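Local coordinates for probable M18 family aminopeptidase 1 (Thermotoga maritima, PDB 2GLF), which probably acts as a zinc-dependent aminopeptidase of the M18 family, removing residues from the N-terminus of peptides, at residues W127-N141 with E218-F231. Numbering follows the deposited sequence.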
ATOM      1  N   TRP A 127      -2.298 -18.820  27.141  1.00  7.42           N
ATOM      2  CA  TRP A 127      -2.519 -20.245  27.350  1.00  7.55           C
ATOM      3  C   TRP A 127      -1.578 -21.233  26.677  1.00  7.94           C
ATOM      4  O   TRP A 127      -1.815 -22.443  26.716  1.00  7.41           O
ATOM      5  CB  TRP A 127      -3.975 -20.572  26.991  1.00 14.37           C
ATOM      6  CG  TRP A 127      -4.929 -19.725  27.773  1.00 14.37           C
ATOM      7  CD1 TRP A 127      -5.152 -18.375  27.620  1.00 14.37           C
ATOM      8  CD2 TRP A 127      -5.667 -20.118  28.936  1.00 14.37           C
ATOM      9  NE1 TRP A 127      -5.968 -17.911  28.624  1.00 14.37           N
ATOM     10  CE2 TRP A 127      -6.299 -18.961  29.444  1.00 14.37           C
ATOM     11  CE3 TRP A 127      -5.850 -21.335  29.604  1.00 14.74           C
ATOM     12  CZ2 TRP A 127      -7.101 -18.991  30.590  1.00 14.37           C
ATOM     13  CZ3 TRP A 127      -6.647 -21.361  30.742  1.00 14.37           C
ATOM     14  CH2 TRP A 127      -7.261 -20.198  31.222  1.00 14.37           C
ATOM     15  N   LEU A 128      -0.506 -20.739  26.074  1.00 19.31           N
ATOM     16  CA  LEU A 128       0.451 -21.630  25.430  1.00 20.76           C
ATOM     17  C   LEU A 128       1.658 -21.883  26.342  1.00 21.32           C
ATOM     18  O   LEU A 128       2.150 -20.965  27.009  1.00 22.44           O
ATOM     19  CB  LEU A 128       0.892 -21.035  24.096  1.00 17.64           C
ATOM     20  CG  LEU A 128      -0.241 -20.947  23.066  1.00 20.29           C
ATOM     21  CD1 LEU A 128       0.163 -20.049  21.920  1.00 20.05           C
ATOM     22  CD2 LEU A 128      -0.587 -22.342  22.564  1.00 23.24           C
ATOM     23  N   SER A 129       2.116 -23.137  26.369  1.00 12.93           N
ATOM     24  CA  SER A 129       3.252 -23.567  27.192  1.00 12.79           C
ATOM     25  C   SER A 129       3.102 -23.148  28.652  1.00 13.82           C
ATOM     26  O   SER A 129       3.961 -22.471  29.224  1.00 14.29           O
ATOM     27  CB  SER A 129       4.571 -23.028  26.622  1.00 16.82           C
ATOM     28  OG  SER A 129       4.874 -23.637  25.374  1.00 14.71           O
ATOM     29  N   ILE A 130       1.998 -23.582  29.245  1.00 23.58           N
ATOM     30  CA  ILE A 130       1.671 -23.283  30.629  1.00 23.35           C
ATOM     31  C   ILE A 130       0.942 -24.502  31.186  1.00 23.73           C
ATOM     32  O   ILE A 130       0.058 -25.048  30.529  1.00 24.06           O
ATOM     33  CB  ILE A 130       0.792 -21.994  30.675  1.00 17.94           C
ATOM     34  CG1 ILE A 130       1.694 -20.796  30.966  1.00 20.41           C
ATOM     35  CG2 ILE A 130      -0.339 -22.111  31.678  1.00 15.21           C
ATOM     36  CD1 ILE A 130       1.010 -19.445  30.798  1.00 25.64           C
ATOM     37  N   PRO A 131       1.325 -24.972  32.389  1.00 13.26           N
ATOM     38  CA  PRO A 131       0.652 -26.144  32.966  1.00 12.63           C
ATOM     39  C   PRO A 131      -0.838 -25.900  33.201  1.00 12.78           C
ATOM     40  O   PRO A 131      -1.227 -24.863  33.741  1.00 12.75           O
ATOM     41  CB  PRO A 131       1.429 -26.393  34.266  1.00  9.96           C
ATOM     42  CG  PRO A 131       1.911 -25.039  34.642  1.00  9.96           C
ATOM     43  CD  PRO A 131       2.352 -24.455  33.312  1.00  9.96           C
ATOM     44  N   LEU A 132      -1.666 -26.856  32.786  1.00  9.56           N
ATOM     45  CA  LEU A 132      -3.111 -26.740  32.945  1.00  9.56           C
ATOM     46  C   LEU A 132      -3.705 -27.850  33.801  1.00  9.56           C
ATOM     47  O   LEU A 132      -3.119 -28.916  33.952  1.00  9.56           O
ATOM     48  CB  LEU A 132      -3.826 -26.779  31.581  1.00  6.14           C
ATOM     49  CG  LEU A 132      -3.677 -25.760  30.445  1.00  6.14           C
ATOM     50  CD1 LEU A 132      -3.480 -24.354  30.994  1.00  6.14           C
ATOM     51  CD2 LEU A 132      -2.526 -26.171  29.576  1.00  6.14           C
ATOM     52  N   GLU A 133      -4.892 -27.579  34.340  1.00 11.32           N
ATOM     53  CA  GLU A 133      -5.655 -28.524  35.153  1.00 12.46           C
ATOM     54  C   GLU A 133      -7.014 -28.755  34.483  1.00 13.06           C
ATOM     55  O   GLU A 133      -7.611 -27.824  33.940  1.00 12.97           O
ATOM     56  CB  GLU A 133      -5.912 -27.957  36.548  1.00 30.56           C
ATOM     57  CG  GLU A 133      -4.700 -27.810  37.429  1.00 35.17           C
ATOM     58  CD  GLU A 133      -5.062 -27.254  38.796  1.00 40.85           C
ATOM     59  OE1 GLU A 133      -5.980 -27.807  39.437  1.00 42.57           O
ATOM     60  OE2 GLU A 133      -4.429 -26.269  39.234  1.00 43.88           O
ATOM     61  N   ILE A 134      -7.499 -29.989  34.512  1.00 10.71           N
ATOM     62  CA  ILE A 134      -8.812 -30.297  33.942  1.00 11.66           C
ATOM     63  C   ILE A 134      -9.815 -30.328  35.097  1.00 10.97           C
ATOM     64  O   ILE A 134      -9.518 -30.860  36.157  1.00 10.43           O
ATOM     65  CB  ILE A 134      -8.823 -31.671  33.249  1.00 25.34           C
ATOM     66  CG1 ILE A 134      -8.173 -31.577  31.880  1.00 25.91           C
ATOM     67  CG2 ILE A 134     -10.235 -32.163  33.083  1.00 26.85           C
ATOM     68  CD1 ILE A 134      -8.088 -32.922  31.188  1.00 31.34           C
ATOM     69  N   HIS A 135     -10.996 -29.758  34.891  1.00 28.63           N
ATOM     70  CA  HIS A 135     -12.027 -29.734  35.929  1.00 28.61           C
ATOM     71  C   HIS A 135     -13.429 -29.762  35.331  1.00 28.85           C
ATOM     72  O   HIS A 135     -13.706 -29.076  34.350  1.00 28.80           O
ATOM     73  CB  HIS A 135     -11.889 -28.479  36.790  1.00 13.78           C
ATOM     74  CG  HIS A 135     -10.765 -28.537  37.774  1.00 13.43           C
ATOM     75  ND1 HIS A 135     -10.727 -29.451  38.804  1.00 13.43           N
ATOM     76  CD2 HIS A 135      -9.651 -27.779  37.904  1.00 13.76           C
ATOM     77  CE1 HIS A 135      -9.639 -29.255  39.527  1.00 13.43           C
ATOM     78  NE2 HIS A 135      -8.969 -28.246  39.002  1.00 14.07           N
ATOM     79  N   GLY A 136     -14.318 -30.552  35.920  1.00 20.51           N
ATOM     80  CA  GLY A 136     -15.665 -30.600  35.392  1.00 20.26           C
ATOM     81  C   GLY A 136     -16.484 -31.801  35.813  1.00 20.60           C
ATOM     82  O   GLY A 136     -16.315 -32.332  36.909  1.00 21.17           O
ATOM     83  N   VAL A 137     -17.377 -32.228  34.927  1.00 22.32           N
ATOM     84  CA  VAL A 137     -18.245 -33.358  35.207  1.00 22.26           C
ATOM     85  C   VAL A 137     -18.759 -34.015  33.917  1.00 22.44           C
ATOM     86  O   VAL A 137     -18.901 -33.354  32.889  1.00 21.79           O
ATOM     87  CB  VAL A 137     -19.432 -32.899  36.083  1.00 16.24           C
ATOM     88  CG1 VAL A 137     -20.160 -31.749  35.415  1.00 14.39           C
ATOM     89  CG2 VAL A 137     -20.376 -34.058  36.322  1.00 18.53           C
ATOM     90  N   LEU A 138     -19.019 -35.318  33.979  1.00 30.47           N
ATOM     91  CA  LEU A 138     -19.515 -36.073  32.833  1.00 31.35           C
ATOM     92  C   LEU A 138     -20.616 -37.019  33.316  1.00 31.46           C
ATOM     93  O   LEU A 138     -20.524 -37.574  34.412  1.00 32.14           O
ATOM     94  CB  LEU A 138     -18.392 -36.915  32.207  1.00 20.87           C
ATOM     95  CG  LEU A 138     -17.022 -36.325  31.841  1.00 21.59           C
ATOM     96  CD1 LEU A 138     -16.086 -37.468  31.457  1.00 19.56           C
ATOM     97  CD2 LEU A 138     -17.137 -35.314  30.699  1.00 21.22           C
ATOM     98  N   PHE A 139     -21.656 -37.204  32.507  1.00 15.40           N
ATOM     99  CA  PHE A 139     -22.737 -38.109  32.874  1.00 15.54           C
ATOM    100  C   PHE A 139     -22.733 -39.300  31.930  1.00 16.60           C
ATOM    101  O   PHE A 139     -22.627 -39.132  30.713  1.00 16.97           O
ATOM    102  CB  PHE A 139     -24.090 -37.402  32.795  1.00 14.48           C
ATOM    103  CG  PHE A 139     -24.250 -36.292  33.787  1.00 14.26           C
ATOM    104  CD1 PHE A 139     -23.814 -35.011  33.490  1.00 15.60           C
ATOM    105  CD2 PHE A 139     -24.812 -36.537  35.033  1.00 15.12           C
ATOM    106  CE1 PHE A 139     -23.933 -33.983  34.427  1.00 15.16           C
ATOM    107  CE2 PHE A 139     -24.934 -35.521  35.975  1.00 14.61           C
ATOM    108  CZ  PHE A 139     -24.495 -34.242  35.674  1.00 16.10           C
ATOM    109  N   LYS A 140     -22.832 -40.504  32.484  1.00 25.83           N
ATOM    110  CA  LYS A 140     -22.852 -41.713  31.665  1.00 28.10           C
ATOM    111  C   LYS A 140     -24.223 -41.741  30.994  1.00 28.91           C
ATOM    112  O   LYS A 140     -25.085 -40.911  31.301  1.00 28.31           O
ATOM    113  CB  LYS A 140     -22.672 -42.958  32.544  1.00 30.73           C
ATOM    114  CG  LYS A 140     -21.565 -42.835  33.580  1.00 31.71           C
ATOM    115  CD  LYS A 140     -20.211 -43.254  33.036  1.00 35.63           C
ATOM    116  CE  LYS A 140     -19.960 -44.733  33.309  1.00 38.26           C
ATOM    117  NZ  LYS A 140     -19.894 -45.056  34.775  1.00 38.28           N
ATOM    118  N   ASN A 141     -24.436 -42.686  30.086  1.00 48.49           N
ATOM    119  CA  ASN A 141     -25.725 -42.766  29.412  1.00 50.44           C
ATOM    120  C   ASN A 141     -26.817 -43.196  30.387  1.00 50.30           C
ATOM    121  O   ASN A 141     -28.002 -43.002  30.128  1.00 50.04           O
ATOM    122  CB  ASN A 141     -25.664 -43.754  28.249  1.00 64.33           C
ATOM    123  CG  ASN A 141     -26.848 -43.619  27.317  1.00 67.40           C
ATOM    124  OD1 ASN A 141     -27.998 -43.621  27.752  1.00 69.89           O
ATOM    125  ND2 ASN A 141     -26.573 -43.505  26.023  1.00 71.17           N
ATOM    126  N   GLU A 218     -18.550 -41.166  24.154  1.00 18.75           N
ATOM    127  CA  GLU A 218     -19.796 -40.422  23.970  1.00 18.96           C
ATOM    128  C   GLU A 218     -20.218 -39.656  25.225  1.00 18.56           C
ATOM    129  O   GLU A 218     -21.089 -38.784  25.164  1.00 19.10           O
ATOM    130  CB  GLU A 218     -20.924 -41.355  23.535  1.00 32.00           C
ATOM    131  CG  GLU A 218     -22.253 -40.642  23.334  1.00 33.90           C
ATOM    132  CD  GLU A 218     -23.352 -41.574  22.870  1.00 36.67           C
ATOM    133  OE1 GLU A 218     -24.534 -41.277  23.145  1.00 38.61           O
ATOM    134  OE2 GLU A 218     -23.035 -42.596  22.225  1.00 33.93           O
ATOM    135  N   ASP A 219     -19.582 -39.967  26.352  1.00 16.37           N
ATOM    136  CA  ASP A 219     -19.896 -39.309  27.614  1.00 15.83           C
ATOM    137  C   ASP A 219     -19.389 -37.880  27.696  1.00 15.50           C
ATOM    138  O   ASP A 219     -19.859 -37.109  28.530  1.00 16.29           O
ATOM    139  CB  ASP A 219     -19.349 -40.119  28.791  1.00 32.95           C
ATOM    140  CG  ASP A 219     -20.120 -41.403  29.020  1.00 36.69           C
ATOM    141  OD1 ASP A 219     -19.704 -42.201  29.882  1.00 40.85           O
ATOM    142  OD2 ASP A 219     -21.146 -41.616  28.339  1.00 41.53           O
ATOM    143  N   PHE A 220     -18.427 -37.519  26.852  1.00 18.39           N
ATOM    144  CA  PHE A 220     -17.916 -36.149  26.865  1.00 16.79           C
ATOM    145  C   PHE A 220     -19.004 -35.195  26.405  1.00 16.14           C
ATOM    146  O   PHE A 220     -19.052 -34.050  26.845  1.00 16.50           O
ATOM    147  CB  PHE A 220     -16.696 -35.994  25.957  1.00  5.29           C
ATOM    148  CG  PHE A 220     -15.432 -36.536  26.544  1.00  5.29           C
ATOM    149  CD1 PHE A 220     -14.807 -37.645  25.987  1.00  5.29           C
ATOM    150  CD2 PHE A 220     -14.859 -35.938  27.665  1.00  5.29           C
ATOM    151  CE1 PHE A 220     -13.628 -38.149  26.540  1.00  5.29           C
ATOM    152  CE2 PHE A 220     -13.683 -36.437  28.223  1.00  5.29           C
ATOM    153  CZ  PHE A 220     -13.067 -37.542  27.662  1.00  5.29           C
ATOM    154  N   VAL A 221     -19.877 -35.674  25.521  1.00  6.90           N
ATOM    155  CA  VAL A 221     -20.968 -34.856  25.008  1.00  6.90           C
ATOM    156  C   VAL A 221     -21.770 -34.336  26.189  1.00  6.90           C
ATOM    157  O   VAL A 221     -21.809 -33.133  26.450  1.00  6.90           O
ATOM    158  CB  VAL A 221     -21.906 -35.671  24.109  1.00 15.78           C
ATOM    159  CG1 VAL A 221     -22.983 -34.767  23.541  1.00 15.78           C
ATOM    160  CG2 VAL A 221     -21.121 -36.333  22.988  1.00 15.78           C
ATOM    161  N   SER A 222     -22.405 -35.260  26.900  1.00 12.80           N
ATOM    162  CA  SER A 222     -23.197 -34.931  28.077  1.00 12.80           C
ATOM    163  C   SER A 222     -22.230 -34.644  29.211  1.00 12.82           C
ATOM    164  O   SER A 222     -22.261 -35.298  30.257  1.00 13.90           O
ATOM    165  CB  SER A 222     -24.102 -36.106  28.452  1.00 14.53           C
ATOM    166  OG  SER A 222     -23.348 -37.299  28.613  1.00 14.33           O
ATOM    167  N   GLY A 223     -21.356 -33.671  28.987  1.00 23.74           N
ATOM    168  CA  GLY A 223     -20.383 -33.317  30.000  1.00 24.09           C
ATOM    169  C   GLY A 223     -19.833 -31.916  29.825  1.00 24.15           C
ATOM    170  O   GLY A 223     -19.953 -31.316  28.754  1.00 25.31           O
ATOM    171  N   GLU A 224     -19.228 -31.396  30.886  1.00 15.64           N
ATOM    172  CA  GLU A 224     -18.649 -30.064  30.863  1.00 15.47           C
ATOM    173  C   GLU A 224     -17.280 -30.040  31.529  1.00 15.47           C
ATOM    174  O   GLU A 224     -17.174 -30.091  32.754  1.00 16.37           O
ATOM    175  CB  GLU A 224     -19.589 -29.065  31.547  1.00 21.16           C
ATOM    176  CG  GLU A 224     -20.483 -28.341  30.556  1.00 22.85           C
ATOM    177  CD  GLU A 224     -21.577 -27.510  31.200  1.00 22.70           C
ATOM    178  OE1 GLU A 224     -22.114 -26.624  30.501  1.00 23.88           O
ATOM    179  OE2 GLU A 224     -21.911 -27.745  32.385  1.00 20.39           O
ATOM    180  N   ILE A 225     -16.233 -29.971  30.713  1.00 11.42           N
ATOM    181  CA  ILE A 225     -14.874 -29.924  31.232  1.00 10.53           C
ATOM    182  C   ILE A 225     -14.308 -28.526  31.022  1.00 10.48           C
ATOM    183  O   ILE A 225     -14.522 -27.909  29.985  1.00 10.48           O
ATOM    184  CB  ILE A 225     -13.946 -30.930  30.515  1.00 14.06           C
ATOM    185  CG1 ILE A 225     -14.554 -32.332  30.552  1.00 14.95           C
ATOM    186  CG2 ILE A 225     -12.582 -30.939  31.188  1.00 12.32           C
ATOM    187  CD1 ILE A 225     -14.713 -32.876  31.949  1.00 16.59           C
ATOM    188  N   GLU A 226     -13.583 -28.033  32.015  1.00 10.68           N
ATOM    189  CA  GLU A 226     -12.986 -26.716  31.927  1.00 10.79           C
ATOM    190  C   GLU A 226     -11.474 -26.803  32.165  1.00  9.46           C
ATOM    191  O   GLU A 226     -11.016 -27.423  33.128  1.00  9.46           O
ATOM    192  CB  GLU A 226     -13.645 -25.773  32.945  1.00 19.66           C
ATOM    193  CG  GLU A 226     -15.177 -25.748  32.862  1.00 21.92           C
ATOM    194  CD  GLU A 226     -15.808 -24.520  33.529  1.00 23.70           C
ATOM    195  OE1 GLU A 226     -15.181 -23.932  34.438  1.00 27.64           O
ATOM    196  OE2 GLU A 226     -16.944 -24.151  33.149  1.00 26.93           O
ATOM    197  N   VAL A 227     -10.702 -26.202  31.264  1.00 13.93           N
ATOM    198  CA  VAL A 227      -9.248 -26.205  31.374  1.00 13.31           C
ATOM    199  C   VAL A 227      -8.852 -24.931  32.101  1.00 13.28           C
ATOM    200  O   VAL A 227      -9.266 -23.848  31.724  1.00 13.45           O
ATOM    201  CB  VAL A 227      -8.582 -26.261  29.973  1.00  1.91           C
ATOM    202  CG1 VAL A 227      -7.070 -26.183  30.108  1.00  1.91           C
ATOM    203  CG2 VAL A 227      -8.989 -27.544  29.258  1.00  1.91           C
ATOM    204  N   VAL A 228      -8.050 -25.075  33.145  1.00 10.66           N
ATOM    205  CA  VAL A 228      -7.634 -23.941  33.963  1.00 10.66           C
ATOM    206  C   VAL A 228      -6.155 -24.019  34.344  1.00 10.66           C
ATOM    207  O   VAL A 228      -5.599 -25.108  34.450  1.00 10.92           O
ATOM    208  CB  VAL A 228      -8.509 -23.897  35.238  1.00 24.86           C
ATOM    209  CG1 VAL A 228      -7.641 -23.717  36.483  1.00 26.27           C
ATOM    210  CG2 VAL A 228      -9.549 -22.788  35.105  1.00 25.79           C
ATOM    211  N   PRO A 229      -5.501 -22.866  34.564  1.00 15.46           N
ATOM    212  CA  PRO A 229      -4.079 -22.857  34.933  1.00 17.19           C
ATOM    213  C   PRO A 229      -3.759 -23.568  36.253  1.00 19.11           C
ATOM    214  O   PRO A 229      -4.491 -23.451  37.233  1.00 20.09           O
ATOM    215  CB  PRO A 229      -3.734 -21.369  34.960  1.00  8.15           C
ATOM    216  CG  PRO A 229      -5.015 -20.736  35.336  1.00  8.27           C
ATOM    217  CD  PRO A 229      -6.031 -21.495  34.509  1.00  8.01           C
ATOM    218  N   ALA A 230      -2.655 -24.312  36.257  1.00 19.47           N
ATOM    219  CA  ALA A 230      -2.232 -25.064  37.425  1.00 19.64           C
ATOM    220  C   ALA A 230      -1.494 -24.187  38.437  1.00 21.07           C
ATOM    221  O   ALA A 230      -0.866 -24.696  39.367  1.00 22.27           O
ATOM    222  CB  ALA A 230      -1.353 -26.222  36.992  1.00  1.76           C
ATOM    223  N   PHE A 231      -1.579 -22.871  38.263  1.00 22.33           N
ATOM    224  CA  PHE A 231      -0.923 -21.935  39.176  1.00 23.82           C
ATOM    225  C   PHE A 231      -1.767 -21.794  40.439  1.00 23.79           C
ATOM    226  O   PHE A 231      -2.983 -21.629  40.351  1.00 23.63           O
ATOM    227  CB  PHE A 231      -0.816 -20.548  38.541  1.00 56.77           C
ATOM    228  CG  PHE A 231      -0.279 -20.548  37.141  1.00 60.02           C
ATOM    229  CD1 PHE A 231      -0.400 -19.411  36.350  1.00 60.84           C
ATOM    230  CD2 PHE A 231       0.355 -21.665  36.613  1.00 61.87           C
ATOM    231  CE1 PHE A 231       0.103 -19.383  35.060  1.00 61.31           C
ATOM    232  CE2 PHE A 231       0.861 -21.647  35.323  1.00 62.74           C
ATOM    233  CZ  PHE A 231       0.735 -20.503  34.544  1.00 63.08           C
TER
HETATM  234  O   HOH W   1     -22.378 -44.467  29.032  1.00 19.72           O
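Glu133 and Val228 form a hydrogen-bonded antiparallel pair: Glu133 N donates to Val228 O, and Val228 N donates to Glu133 O (2.9 Å). His135 with Glu226 and Val137 with Glu224 repeat the pattern. Ala230 N to Pro131 O (2.9 Å) and Phe139 N to Ser222 O (3.0 Å) add single bonds at the two ends.

On the face of Leu138 and Ile134, Leu138 CG lies anti to the carbonyl carbon (chi1 -50°), which brings CD2 against both Ile225 CD1, at 3.7 Å, and Phe220 CD2. Further along, Ile134 CG2 rests against Ile225 CG2, and Leu132 CG against Val227 CG1. Phe100 of strand 97-108 backs Ile134, Ile225 and Val227.

Glu133 CG packs against Ala230 CB at 3.7 Å. His135 NE2 donates to Glu133 OE1 (3.1 Å), meeting it from above the carboxylate plane. Lys31 forms a salt bridge with the same oxygen, and His149 ND1 is hydrogen-bonded to His135 ND1. With an alanine in place of Glu133, His135 NE2 and Lys31 would probably lose this acceptor, and Ala230 CB its packing against CG.

At one end Phe231 turns its ring edge to Pro131 CG, 3.6 Å from CE2, and meets Phe231 of a third subunit. At the other, Arg377 of a second subunit bridges to Asp219. Both ends of the pair thus reach other subunits of the dodecamer, and strands 132-139 and 223-229 are neighbours in a six-stranded antiparallel sheet.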